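Long-range contact in PBP domain-containing protein (Vibrio parahaemolyticus, PDB 3MUQ), which is of unknown function but probably binds a small ligand outside the cytoplasm, like other periplasmic binding proteins: residues V7-L21 / M49-H61. Numbering follows the deposited sequence.
Sequences VRLATTTSTYHSGLL and MGENGDVDLVMTH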
ATOM      1  N   VAL A   7      22.279   0.180  -6.750  1.00 20.50           N
ATOM      2  CA  VAL A   7      21.041  -0.397  -7.235  1.00 17.37           C
ATOM      3  C   VAL A   7      20.537   0.486  -8.364  1.00 22.02           C
ATOM      4  O   VAL A   7      20.362   1.681  -8.183  1.00 22.98           O
ATOM      5  CB  VAL A   7      19.969  -0.439  -6.123  1.00 14.84           C
ATOM      6  CG1 VAL A   7      18.703  -1.114  -6.642  1.00 12.05           C
ATOM      7  CG2 VAL A   7      20.509  -1.155  -4.870  1.00 13.20           C
ATOM      8  N   ARG A   8      20.331  -0.093  -9.536  1.00 16.11           N
ATOM      9  CA  ARG A   8      19.844   0.669 -10.670  1.00 14.55           C
ATOM     10  C   ARG A   8      18.344   0.446 -10.839  1.00 15.27           C
ATOM     11  O   ARG A   8      17.894  -0.695 -10.970  1.00 16.46           O
ATOM     12  CB  ARG A   8      20.608   0.266 -11.941  1.00 21.89           C
ATOM     13  CG  ARG A   8      22.108   0.472 -11.833  1.00 31.93           C
ATOM     14  CD  ARG A   8      22.829   0.095 -13.122  1.00 52.38           C
ATOM     15  NE  ARG A   8      22.766  -1.335 -13.404  1.00 55.72           N
ATOM     16  CZ  ARG A   8      22.928  -2.284 -12.489  1.00 50.37           C
ATOM     17  NH1 ARG A   8      23.185  -1.952 -11.225  1.00 49.31           N
ATOM     18  NH2 ARG A   8      22.832  -3.566 -12.840  1.00 35.86           N
ATOM     19  N   LEU A   9      17.591   1.547 -10.834  1.00 16.88           N
ATOM     20  CA  LEU A   9      16.139   1.537 -10.976  1.00 12.18           C
ATOM     21  C   LEU A   9      15.734   2.186 -12.287  1.00 18.57           C
ATOM     22  O   LEU A   9      16.085   3.338 -12.540  1.00 18.10           O
ATOM     23  CB  LEU A   9      15.489   2.343  -9.832  1.00 11.65           C
ATOM     24  CG  LEU A   9      13.981   2.589  -9.964  1.00 14.41           C
ATOM     25  CD1 LEU A   9      13.188   1.256  -9.880  1.00 12.01           C
ATOM     26  CD2 LEU A   9      13.489   3.595  -8.920  1.00 15.16           C
ATOM     27  N   ALA A  10      15.003   1.457 -13.126  1.00 16.50           N
ATOM     28  CA  ALA A  10      14.371   2.078 -14.291  1.00 17.66           C
ATOM     29  C   ALA A  10      12.966   2.503 -13.899  1.00 16.75           C
ATOM     30  O   ALA A  10      12.211   1.721 -13.300  1.00 17.34           O
ATOM     31  CB  ALA A  10      14.325   1.108 -15.501  1.00 10.95           C
ATOM     32  N   THR A  11      12.602   3.742 -14.212  1.00 18.96           N
ATOM     33  CA  THR A  11      11.222   4.178 -13.981  1.00 23.46           C
ATOM     34  C   THR A  11      10.774   5.131 -15.080  1.00 21.84           C
ATOM     35  O   THR A  11      11.521   5.390 -16.022  1.00 23.56           O
ATOM     36  CB  THR A  11      11.056   4.861 -12.594  1.00 24.08           C
ATOM     37  OG1 THR A  11       9.663   4.949 -12.252  1.00 18.10           O
ATOM     38  CG2 THR A  11      11.686   6.250 -12.601  1.00 23.62           C
ATOM     39  N   THR A  12       9.560   5.662 -14.957  1.00 15.67           N
ATOM     40  CA  THR A  12       9.052   6.586 -15.965  1.00 22.08           C
ATOM     41  C   THR A  12       9.470   8.043 -15.738  1.00 23.08           C
ATOM     42  O   THR A  12       9.782   8.458 -14.624  1.00 21.10           O
ATOM     43  CB  THR A  12       7.515   6.566 -16.050  1.00 26.00           C
ATOM     44  OG1 THR A  12       6.968   7.300 -14.949  1.00 28.28           O
ATOM     45  CG2 THR A  12       6.983   5.129 -16.045  1.00 27.71           C
ATOM     46  N   THR A  13       9.455   8.812 -16.819  1.00 32.32           N
ATOM     47  CA  THR A  13       9.719  10.244 -16.759  1.00 32.56           C
ATOM     48  C   THR A  13       8.723  10.927 -15.828  1.00 27.72           C
ATOM     49  O   THR A  13       9.116  11.750 -15.015  1.00 32.02           O
ATOM     50  CB  THR A  13       9.643  10.877 -18.163  1.00 34.37           C
ATOM     51  OG1 THR A  13      10.407  10.083 -19.081  1.00 37.37           O
ATOM     52  CG2 THR A  13      10.203  12.286 -18.139  1.00 39.99           C
ATOM     53  N   SER A  14       7.443  10.576 -15.953  1.00 29.66           N
ATOM     54  CA  SER A  14       6.409  11.054 -15.037  1.00 35.15           C
ATOM     55  C   SER A  14       6.875  10.932 -13.600  1.00 34.06           C
ATOM     56  O   SER A  14       6.894  11.904 -12.841  1.00 27.15           O
ATOM     57  CB  SER A  14       5.150  10.202 -15.173  1.00 42.49           C
ATOM     58  OG  SER A  14       4.332  10.672 -16.218  1.00 57.65           O
ATOM     59  N   THR A  15       7.236   9.707 -13.239  1.00 30.24           N
ATOM     60  CA  THR A  15       7.612   9.372 -11.874  1.00 26.23           C
ATOM     61  C   THR A  15       8.828  10.175 -11.414  1.00 25.94           C
ATOM     62  O   THR A  15       8.837  10.739 -10.315  1.00 23.73           O
ATOM     63  CB  THR A  15       7.904   7.869 -11.765  1.00 23.60           C
ATOM     64  OG1 THR A  15       6.748   7.130 -12.194  1.00 26.77           O
ATOM     65  CG2 THR A  15       8.251   7.501 -10.344  1.00 21.25           C
ATOM     66  N   TYR A  16       9.848  10.231 -12.263  1.00 23.70           N
ATOM     67  CA  TYR A  16      11.053  10.988 -11.947  1.00 26.08           C
ATOM     68  C   TYR A  16      10.730  12.444 -11.646  1.00 29.51           C
ATOM     69  O   TYR A  16      11.268  13.028 -10.705  1.00 33.63           O
ATOM     70  CB  TYR A  16      12.059  10.917 -13.101  1.00 30.01           C
ATOM     71  CG  TYR A  16      13.322  11.723 -12.864  1.00 32.31           C
ATOM     72  CD1 TYR A  16      14.362  11.216 -12.099  1.00 39.40           C
ATOM     73  CD2 TYR A  16      13.468  12.993 -13.401  1.00 37.73           C
ATOM     74  CE1 TYR A  16      15.521  11.951 -11.875  1.00 43.98           C
ATOM     75  CE2 TYR A  16      14.623  13.737 -13.188  1.00 43.15           C
ATOM     76  CZ  TYR A  16      15.644  13.210 -12.423  1.00 45.06           C
ATOM     77  OH  TYR A  16      16.791  13.945 -12.205  1.00 52.15           O
ATOM     78  N   HIS A  17       9.858  13.037 -12.447  1.00 29.56           N
ATOM     79  CA  HIS A  17       9.563  14.453 -12.268  1.00 38.42           C
ATOM     80  C   HIS A  17       8.597  14.709 -11.124  1.00 34.53           C
ATOM     81  O   HIS A  17       8.597  15.794 -10.543  1.00 30.66           O
ATOM     82  CB  HIS A  17       9.092  15.092 -13.574  1.00 47.56           C
ATOM     83  CG  HIS A  17      10.182  15.215 -14.588  1.00 62.84           C
ATOM     84  ND1 HIS A  17       9.967  15.077 -15.942  1.00 71.98           N
ATOM     85  CD2 HIS A  17      11.512  15.430 -14.437  1.00 69.16           C
ATOM     86  CE1 HIS A  17      11.114  15.221 -16.584  1.00 78.25           C
ATOM     87  NE2 HIS A  17      12.068  15.433 -15.693  1.00 76.92           N
ATOM     88  N   SER A  18       7.805  13.693 -10.787  1.00 27.96           N
ATOM     89  CA  SER A  18       6.844  13.779  -9.696  1.00 27.35           C
ATOM     90  C   SER A  18       7.491  14.195  -8.369  1.00 28.30           C
ATOM     91  O   SER A  18       6.847  14.817  -7.531  1.00 28.57           O
ATOM     92  CB  SER A  18       6.123  12.436  -9.522  1.00 26.59           C
ATOM     93  OG  SER A  18       6.890  11.544  -8.731  1.00 30.77           O
ATOM     94  N   GLY A  19       8.760  13.843  -8.177  1.00 30.37           N
ATOM     95  CA  GLY A  19       9.429  14.103  -6.911  1.00 26.65           C
ATOM     96  C   GLY A  19       9.343  12.959  -5.905  1.00 28.03           C
ATOM     97  O   GLY A  19       9.988  12.994  -4.856  1.00 23.86           O
ATOM     98  N   LEU A  20       8.554  11.936  -6.223  1.00 23.83           N
ATOM     99  CA  LEU A  20       8.421  10.771  -5.347  1.00 19.86           C
ATOM    100  C   LEU A  20       9.758  10.244  -4.809  1.00 17.88           C
ATOM    101  O   LEU A  20       9.924  10.036  -3.607  1.00 23.20           O
ATOM    102  CB  LEU A  20       7.697   9.639  -6.076  1.00 18.83           C
ATOM    103  CG  LEU A  20       7.589   8.300  -5.321  1.00 24.52           C
ATOM    104  CD1 LEU A  20       6.750   8.423  -4.044  1.00 24.72           C
ATOM    105  CD2 LEU A  20       7.025   7.230  -6.253  1.00 27.41           C
ATOM    106  N   LEU A  21      10.704  10.018  -5.709  1.00 14.25           N
ATOM    107  CA  LEU A  21      11.957   9.385  -5.341  1.00 23.53           C
ATOM    108  C   LEU A  21      12.828  10.275  -4.450  1.00 29.19           C
ATOM    109  O   LEU A  21      13.555   9.778  -3.577  1.00 24.83           O
ATOM    110  CB  LEU A  21      12.684   8.903  -6.598  1.00 24.99           C
ATOM    111  CG  LEU A  21      11.890   7.756  -7.245  1.00 29.71           C
ATOM    112  CD1 LEU A  21      12.295   7.471  -8.679  1.00 31.79           C
ATOM    113  CD2 LEU A  21      11.999   6.495  -6.393  1.00 27.24           C
HETATM  114  N   MSE A  49      14.583  -2.088 -20.641  1.00 15.06           N
HETATM  115  CA  MSE A  49      15.857  -2.105 -19.953  1.00 12.74           C
HETATM  116  C   MSE A  49      15.886  -3.246 -18.916  1.00 17.20           C
HETATM  117  O   MSE A  49      16.931  -3.871 -18.691  1.00 18.33           O
HETATM  118  CB  MSE A  49      16.102  -0.743 -19.299  1.00 15.44           C
HETATM  119  CG  MSE A  49      16.476   0.376 -20.305  1.00 19.61           C
HETATM  120 SE   MSE A  49      17.002   2.020 -19.363  0.73 31.60          SE
HETATM  121  CE  MSE A  49      15.263   2.592 -18.698  1.00 27.55           C
ATOM    122  N   GLY A  50      14.739  -3.506 -18.279  1.00 13.90           N
ATOM    123  CA  GLY A  50      14.622  -4.627 -17.359  1.00 13.40           C
ATOM    124  C   GLY A  50      14.700  -5.962 -18.086  1.00 15.71           C
ATOM    125  O   GLY A  50      15.406  -6.897 -17.667  1.00 18.47           O
ATOM    126  N   GLU A  51      13.983  -6.056 -19.199  1.00 12.79           N
ATOM    127  CA  GLU A  51      14.079  -7.236 -20.073  1.00 13.65           C
ATOM    128  C   GLU A  51      15.523  -7.507 -20.532  1.00 16.75           C
ATOM    129  O   GLU A  51      15.952  -8.665 -20.659  1.00 12.92           O
ATOM    130  CB  GLU A  51      13.165  -7.061 -21.298  1.00 17.01           C
ATOM    131  CG  GLU A  51      13.209  -8.228 -22.308  1.00 18.73           C
ATOM    132  CD  GLU A  51      12.508  -7.877 -23.610  1.00 27.32           C
ATOM    133  OE1 GLU A  51      11.670  -6.941 -23.604  1.00 25.13           O
ATOM    134  OE2 GLU A  51      12.805  -8.526 -24.640  1.00 28.12           O
ATOM    135  N   ASN A  52      16.267  -6.438 -20.800  1.00 17.01           N
ATOM    136  CA  ASN A  52      17.647  -6.582 -21.264  1.00 17.40           C
ATOM    137  C   ASN A  52      18.695  -6.703 -20.146  1.00 22.26           C
ATOM    138  O   ASN A  52      19.879  -6.899 -20.420  1.00 20.22           O
ATOM    139  CB  ASN A  52      18.009  -5.456 -22.225  1.00 13.95           C
ATOM    140  CG  ASN A  52      17.432  -5.675 -23.607  1.00 24.91           C
ATOM    141  OD1 ASN A  52      16.948  -6.767 -23.909  1.00 21.15           O
ATOM    142  ND2 ASN A  52      17.490  -4.644 -24.462  1.00 19.89           N
ATOM    143  N   GLY A  53      18.263  -6.589 -18.891  1.00 14.98           N
ATOM    144  CA  GLY A  53      19.180  -6.741 -17.771  1.00 13.17           C
ATOM    145  C   GLY A  53      20.120  -5.566 -17.569  1.00 21.00           C
ATOM    146  O   GLY A  53      21.205  -5.719 -17.001  1.00 18.30           O
ATOM    147  N   ASP A  54      19.698  -4.385 -18.023  1.00 17.21           N
ATOM    148  CA  ASP A  54      20.500  -3.171 -17.882  1.00 21.12           C
ATOM    149  C   ASP A  54      20.379  -2.611 -16.466  1.00 23.82           C
ATOM    150  O   ASP A  54      21.267  -1.891 -16.015  1.00 20.18           O
ATOM    151  CB  ASP A  54      20.044  -2.065 -18.856  1.00 18.36           C
ATOM    152  CG  ASP A  54      19.986  -2.516 -20.302  1.00 20.08           C
ATOM    153  OD1 ASP A  54      20.562  -3.570 -20.642  1.00 19.68           O
ATOM    154  OD2 ASP A  54      19.361  -1.794 -21.118  1.00 21.22           O
ATOM    155  N   VAL A  55      19.258  -2.911 -15.797  1.00 16.79           N
ATOM    156  CA  VAL A  55      18.968  -2.385 -14.467  1.00 13.84           C
ATOM    157  C   VAL A  55      18.558  -3.537 -13.539  1.00 17.82           C
ATOM    158  O   VAL A  55      18.347  -4.665 -13.996  1.00 11.74           O
ATOM    159  CB  VAL A  55      17.825  -1.343 -14.500  1.00 10.62           C
ATOM    160  CG1 VAL A  55      18.219  -0.102 -15.314  1.00 10.97           C
ATOM    161  CG2 VAL A  55      16.540  -1.973 -15.038  1.00 13.50           C
ATOM    162  N   ASP A  56      18.409  -3.246 -12.250  1.00 14.54           N
ATOM    163  CA  ASP A  56      18.129  -4.293 -11.261  1.00 10.61           C
ATOM    164  C   ASP A  56      16.657  -4.461 -10.934  1.00 14.97           C
ATOM    165  O   ASP A  56      16.242  -5.534 -10.487  1.00 15.27           O
ATOM    166  CB  ASP A  56      18.902  -4.029  -9.977  1.00 12.20           C
ATOM    167  CG  ASP A  56      20.386  -3.851 -10.228  1.00 17.95           C
ATOM    168  OD1 ASP A  56      20.986  -4.743 -10.859  1.00 17.92           O
ATOM    169  OD2 ASP A  56      20.947  -2.826  -9.793  1.00 21.88           O
ATOM    170  N   LEU A  57      15.881  -3.395 -11.115  1.00 13.84           N
ATOM    171  CA  LEU A  57      14.437  -3.472 -10.933  1.00 15.23           C
ATOM    172  C   LEU A  57      13.750  -2.307 -11.634  1.00 17.01           C
ATOM    173  O   LEU A  57      14.403  -1.336 -12.029  1.00 16.55           O
ATOM    174  CB  LEU A  57      14.062  -3.530  -9.442  1.00 13.12           C
ATOM    175  CG  LEU A  57      14.058  -2.231  -8.613  1.00 14.94           C
ATOM    176  CD1 LEU A  57      13.457  -2.492  -7.224  1.00 15.66           C
ATOM    177  CD2 LEU A  57      15.466  -1.628  -8.491  1.00  8.38           C
ATOM    178  N   VAL A  58      12.430  -2.405 -11.785  1.00 18.57           N
ATOM    179  CA  VAL A  58      11.662  -1.377 -12.468  1.00 11.31           C
ATOM    180  C   VAL A  58      10.470  -0.903 -11.641  1.00 14.98           C
ATOM    181  O   VAL A  58       9.917  -1.647 -10.821  1.00 15.13           O
ATOM    182  CB  VAL A  58      11.122  -1.862 -13.843  1.00 21.28           C
ATOM    183  CG1 VAL A  58      12.260  -2.304 -14.772  1.00 16.82           C
ATOM    184  CG2 VAL A  58      10.130  -2.982 -13.638  1.00 24.13           C
HETATM  185  N   MSE A  59      10.077   0.344 -11.861  1.00 15.54           N
HETATM  186  CA  MSE A  59       8.896   0.897 -11.213  1.00 15.24           C
HETATM  187  C   MSE A  59       8.069   1.616 -12.259  1.00 17.64           C
HETATM  188  O   MSE A  59       8.498   2.634 -12.784  1.00 19.43           O
HETATM  189  CB  MSE A  59       9.308   1.876 -10.117  1.00 14.23           C
HETATM  190  CG  MSE A  59       8.130   2.569  -9.419  1.00 14.52           C
HETATM  191 SE   MSE A  59       8.730   3.914  -8.129  0.59 25.62          SE
HETATM  192  CE  MSE A  59       9.755   2.741  -6.925  1.00 20.43           C
ATOM    193  N   THR A  60       6.902   1.073 -12.585  1.00 13.62           N
ATOM    194  CA  THR A  60       6.034   1.681 -13.580  1.00 13.06           C
ATOM    195  C   THR A  60       4.582   1.668 -13.080  1.00 19.35           C
ATOM    196  O   THR A  60       4.281   1.133 -12.004  1.00 20.28           O
ATOM    197  CB  THR A  60       6.127   0.950 -14.946  1.00 32.84           C
ATOM    198  OG1 THR A  60       5.835  -0.438 -14.765  1.00 25.60           O
ATOM    199  CG2 THR A  60       7.522   1.072 -15.535  1.00 29.95           C
ATOM    200  N   HIS A  61       3.688   2.263 -13.858  1.00 17.39           N
ATOM    201  CA  HIS A  61       2.274   2.282 -13.515  1.00 19.16           C
ATOM    202  C   HIS A  61       1.450   1.911 -14.745  1.00 22.00           C
ATOM    203  O   HIS A  61       0.600   2.686 -15.189  1.00 26.70           O
ATOM    204  CB  HIS A  61       1.880   3.653 -12.954  1.00 19.08           C
ATOM    205  CG  HIS A  61       2.334   4.807 -13.799  1.00 29.25           C
ATOM    206  ND1 HIS A  61       3.581   5.377 -13.671  1.00 32.95           N
ATOM    207  CD2 HIS A  61       1.705   5.495 -14.781  1.00 28.53           C
ATOM    208  CE1 HIS A  61       3.705   6.365 -14.540  1.00 30.68           C
ATOM    209  NE2 HIS A  61       2.581   6.459 -15.225  1.00 30.28           N
TER
HETATM  210  O   HOH W   1      23.664  -4.414 -15.939  1.00 48.31           O
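D56 OD2 is gripped twice by R8: the backbone N reaches it at 2.8 Å in an almost straight bond (177°) from the anti side, tilted out of the carboxylate plane, and NH1 closes a salt bridge to OD2, also at 2.8 Å. The guanidinium, brought round by a bend in the R8 chain at chi3 (-67°), stands nearly perpendicular to the carboxylate. R8 NE donates to D54 O at 3.1 Å, while the other carboxylate oxygen, D56 OD1, takes the backbone N of N212. D56 N returns a bond to R8 O, so R8 holds the turn into strand 57-60 by both backbone and side chain.

From there the strands run parallel. A10 sits in the middle: its N donates to L57 O (3.1 Å), and its O accepts from M59 N. On one face A10 CB packs against M49 CE, V55 CG2 and V58 CG1, joining helix 43-51 to the sheet; on the other, L9 CD1 lies against L57 CG and M59 CB. With M59 CG anti to the backbone N (chi1 177°), the selenomethionine reaches toward helices 13-18 and 20-32, with SE 4.2 Å from L20 CD2.

At the C-terminal end T11 OG1 donates to M59 O at 2.6 Å, reinforcing the strand pair. Beyond it OG1 of T12, the N-cap residue of helix 13-18, shares a hydrogen bond with T15 OG1, and both hydroxyls face the edge of the H61 imidazole, which also meets Y198. Strand 6-12 lies between 35-41 and 57-60, which helix 43-51 links in a beta-alpha-beta crossover, an order consistent with a lobe of a type II periplasmic binding protein. The contact thus has a charged end, where R8 would stabilise D56 as an anion, an apolar centre, and a hydroxyl-rich end.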